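Local coordinates for heme-degrading monooxygenase HmoB (PDB 6DS8), which catalyses the oxidative degradation of heme to mycobilin in the presence of a suitable electron donor, releasing free iron, at residues 3-8 and 89-94. The protein carries 1 engineered substitution. Numbering follows the deposited sequence.
Sequences VKINAI and LEFEVV. With MNH (manganese protoporphyrin IX), chain D.
Lys-4 reaches across to Glu-90, its partner in a non-hydrogen-bonded pair of two antiparallel strands, 2-9 and 85-98, whose short segments run at 161° to each other. A bend at chi2 (-88°) turns the otherwise extended lysine toward the neighbouring strand, and its NZ meets Glu-90 OE1 in a salt bridge whose modelled length of 2.4 Å is too short to be taken literally. The ammonium group also donates to a water, which in turn donates to Phe-91 O, and makes a second salt bridge to Asp-59. A lysine suits this place because its methylenes cross the glutamate obliquely, CD and CE passing its OE1, while its charge has two carboxylate partners, Glu-90 and Asp-59.

On the opposite face, the side chains of these two segments are apolar. Val-3 and Phe-91, then Ile-5 and Leu-89, form hydrogen-bonded pairs; Phe-91 N to Val-3 O and Leu-89 N to Ile-5 O measure 2.7 and 2.6 Å. The CG1 branch of Ile-5, beside its backbone N and fully extended at chi2 (179°), carries CD1 obliquely to Phe-91 CE1, 4.2 Å away. Beta-branched Val-3 fits the extended backbone and sets CG2 against Val-93 CG2 at 3.8 Å, while Ala-7 offers only a methyl to Leu-89. Phe-91 also meets the ring of Phe-51 of the second subunit, where strand 85-98 continues the sheet across the dimer interface.

Beyond Lys-4, whose CB lies 3.7 Å from CBB of the manganese porphyrin, Asn-6 also packs against the ligand. The chemistry thus divides by face: a charged, water-linked cross-strand pair on the porphyrin side, and a hydrophobic layer that reaches the second subunit through Phe-91 and Val-93 in this dimeric alpha-beta barrel fold.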
loop_
_atom_site.group_PDB
_atom_site.type_symbol
_atom_site.label_atom_id
_atom_site.label_comp_id
_atom_site.label_asym_id
_atom_site.label_seq_id
_atom_site.Cartn_x
_atom_site.Cartn_y
_atom_site.Cartn_z
ATOM N N VAL A 3 -5.375 -1.196 -6.807
ATOM C CA VAL A 3 -4.372 -1.799 -5.952
ATOM C C VAL A 3 -5.001 -3.011 -5.289
ATOM O O VAL A 3 -6.151 -2.942 -4.834
ATOM C CB VAL A 3 -3.857 -0.793 -4.915
ATOM C CG1 VAL A 3 -3.231 -1.528 -3.751
ATOM C CG2 VAL A 3 -2.908 0.203 -5.591
ATOM N N LYS A 4 -4.279 -4.137 -5.331
ATOM C CA LYS A 4 -4.622 -5.377 -4.627
ATOM C C LYS A 4 -3.473 -5.709 -3.668
ATOM O O LYS A 4 -2.379 -6.096 -4.101
ATOM C CB LYS A 4 -4.858 -6.544 -5.604
ATOM C CG LYS A 4 -5.643 -6.258 -6.893
ATOM C CD LYS A 4 -7.131 -6.425 -6.673
ATOM C CE LYS A 4 -7.973 -5.892 -7.854
ATOM N NZ LYS A 4 -9.374 -5.630 -7.413
ATOM N N ILE A 5 -3.708 -5.550 -2.376
ATOM C CA ILE A 5 -2.749 -5.922 -1.340
ATOM C C ILE A 5 -3.132 -7.294 -0.818
ATOM O O ILE A 5 -4.237 -7.471 -0.298
ATOM C CB ILE A 5 -2.743 -4.901 -0.188
ATOM C CG1 ILE A 5 -2.575 -3.477 -0.740
ATOM C CG2 ILE A 5 -1.678 -5.263 0.844
ATOM C CD1 ILE A 5 -2.590 -2.401 0.335
ATOM N N ASN A 6 -2.236 -8.270 -0.910
ATOM C CA ASN A 6 -2.451 -9.497 -0.159
ATOM C C ASN A 6 -1.781 -9.372 1.213
ATOM O O ASN A 6 -0.547 -9.267 1.309
ATOM C CB ASN A 6 -1.962 -10.734 -0.923
ATOM C CG ASN A 6 -2.801 -11.986 -0.572
ATOM O OD1 ASN A 6 -4.024 -11.866 -0.365
ATOM N ND2 ASN A 6 -2.150 -13.173 -0.453
ATOM N N ALA A 7 -2.594 -9.387 2.260
ATOM C CA ALA A 7 -2.141 -9.265 3.664
ATOM C C ALA A 7 -1.918 -10.663 4.237
ATOM O O ALA A 7 -2.874 -11.346 4.547
ATOM C CB ALA A 7 -3.094 -8.432 4.470
ATOM N N ILE A 8 -0.651 -11.046 4.342
ATOM C CA ILE A 8 -0.308 -12.428 4.743
ATOM C C ILE A 8 0.231 -12.514 6.166
ATOM O O ILE A 8 1.111 -11.775 6.545
ATOM C CB ILE A 8 0.584 -13.112 3.698
ATOM C CG1 ILE A 8 1.962 -12.470 3.613
ATOM C CG2 ILE A 8 -0.104 -13.104 2.360
ATOM C CD1 ILE A 8 2.809 -13.015 2.494
ATOM N N LEU A 89 -6.866 -7.460 -0.049
ATOM C CA LEU A 89 -7.422 -6.125 0.124
ATOM C C LEU A 89 -7.371 -5.386 -1.208
ATOM O O LEU A 89 -6.286 -5.206 -1.774
ATOM C CB LEU A 89 -6.630 -5.338 1.168
ATOM C CG LEU A 89 -6.116 -6.058 2.389
ATOM C CD1 LEU A 89 -5.597 -4.981 3.389
ATOM C CD2 LEU A 89 -7.173 -6.956 3.021
ATOM N N GLU A 90 -8.520 -4.918 -1.680
ATOM C CA GLU A 90 -8.668 -4.373 -3.033
ATOM C C GLU A 90 -9.151 -2.922 -2.995
ATOM O O GLU A 90 -10.110 -2.593 -2.283
ATOM C CB GLU A 90 -9.658 -5.198 -3.833
ATOM C CG GLU A 90 -9.651 -6.661 -3.523
ATOM C CD GLU A 90 -10.415 -7.444 -4.569
ATOM O OE1 GLU A 90 -10.318 -7.068 -5.763
ATOM O OE2 GLU A 90 -11.094 -8.427 -4.200
ATOM N N PHE A 91 -8.496 -2.059 -3.765
ATOM C CA PHE A 91 -8.745 -0.624 -3.702
ATOM C C PHE A 91 -8.796 -0.042 -5.101
ATOM O O PHE A 91 -8.218 -0.585 -6.045
ATOM C CB PHE A 91 -7.647 0.140 -2.922
ATOM C CG PHE A 91 -7.517 -0.271 -1.494
ATOM C CD1 PHE A 91 -6.841 -1.431 -1.160
ATOM C CD2 PHE A 91 -8.082 0.498 -0.482
ATOM C CE1 PHE A 91 -6.709 -1.817 0.150
ATOM C CE2 PHE A 91 -7.955 0.113 0.842
ATOM C CZ PHE A 91 -7.268 -1.055 1.154
ATOM N N GLU A 92 -9.433 1.115 -5.208
ATOM C CA GLU A 92 -9.354 1.935 -6.401
ATOM C C GLU A 92 -8.437 3.129 -6.125
ATOM O O GLU A 92 -8.613 3.830 -5.125
ATOM C CB GLU A 92 -10.770 2.377 -6.803
ATOM C CG GLU A 92 -10.898 3.546 -7.799
ATOM C CD GLU A 92 -10.704 3.154 -9.272
ATOM O OE1 GLU A 92 -10.907 1.971 -9.635
ATOM O OE2 GLU A 92 -10.320 4.058 -10.063
ATOM N N VAL A 93 -7.483 3.382 -7.023
ATOM C CA VAL A 93 -6.574 4.516 -6.834
ATOM C C VAL A 93 -7.343 5.803 -7.113
ATOM O O VAL A 93 -7.664 6.095 -8.263
ATOM C CB VAL A 93 -5.334 4.416 -7.728
ATOM C CG1 VAL A 93 -4.509 5.688 -7.597
ATOM C CG2 VAL A 93 -4.484 3.207 -7.343
ATOM N N VAL A 94 -7.607 6.587 -6.072
ATOM C CA VAL A 94 -8.352 7.841 -6.209
ATOM C C VAL A 94 -7.439 9.036 -6.482
ATOM O O VAL A 94 -7.861 9.989 -7.143
ATOM C CB VAL A 94 -9.185 8.080 -4.934
ATOM C CG1 VAL A 94 -9.718 9.499 -4.882
ATOM C CG2 VAL A 94 -10.326 7.092 -4.869
HETATM MN MN MNH D . 0.775 -14.585 -3.326
HETATM C CHA MNH D . 1.216 -17.303 -1.644
HETATM C CHB MNH D . -2.538 -15.034 -3.044
HETATM C CHC MNH D . 0.122 -11.952 -5.225
HETATM C CHD MNH D . 3.715 -14.647 -4.348
HETATM N NA MNH D . -0.514 -16.050 -2.525
HETATM C C1A MNH D . -0.143 -17.041 -1.636
HETATM C C2A MNH D . -1.309 -17.627 -0.989
HETATM C C3A MNH D . -2.436 -17.093 -1.502
HETATM C C4A MNH D . -1.901 -16.062 -2.388
HETATM C CMA MNH D . -3.909 -17.339 -1.198
HETATM C CAA MNH D . -1.147 -18.768 0.017
HETATM C CBA MNH D . -1.071 -18.236 1.457
HETATM C CGA MNH D . -1.338 -19.195 2.635
HETATM O O1A MNH D . -1.152 -20.434 2.532
HETATM O O2A MNH D . -1.780 -18.623 3.676
HETATM N NB MNH D . -1.065 -13.622 -4.053
HETATM C C1B MNH D . -2.403 -13.918 -3.838
HETATM C C2B MNH D . -3.350 -12.923 -4.295
HETATM C C3B MNH D . -2.424 -11.948 -4.693
HETATM C C4B MNH D . -1.069 -12.394 -4.691
HETATM C CMB MNH D . -4.855 -13.068 -4.029
HETATM C CAB MNH D . -2.684 -10.568 -5.260
HETATM C CBB MNH D . -2.262 -9.143 -4.940
HETATM N NC MNH D . 1.822 -13.466 -4.821
HETATM C C1C MNH D . 1.454 -12.269 -5.405
HETATM C C2C MNH D . 2.542 -11.703 -6.170
HETATM C C3C MNH D . 3.595 -12.501 -5.929
HETATM C C4C MNH D . 3.164 -13.589 -5.061
HETATM C CMC MNH D . 2.462 -10.346 -6.899
HETATM C CAC MNH D . 5.013 -12.289 -6.404
HETATM C CBC MNH D . 5.561 -12.624 -7.766
HETATM N ND MNH D . 2.387 -15.861 -3.033
HETATM C C1D MNH D . 3.697 -15.656 -3.414
HETATM C C2D MNH D . 4.635 -16.580 -2.773
HETATM C C3D MNH D . 3.812 -17.399 -2.074
HETATM C C4D MNH D . 2.450 -16.942 -2.186
HETATM C CMD MNH D . 6.137 -16.618 -2.923
HETATM C CAD MNH D . 4.237 -18.464 -1.068
HETATM C CBD MNH D . 4.146 -17.901 0.352
HETATM C CGD MNH D . 4.490 -18.816 1.512
HETATM O O1D MNH D . 5.292 -19.756 1.402
HETATM O O2D MNH D . 3.908 -18.602 2.612
HETATM O O HOH W 1 -9.662 -3.127 -6.678
#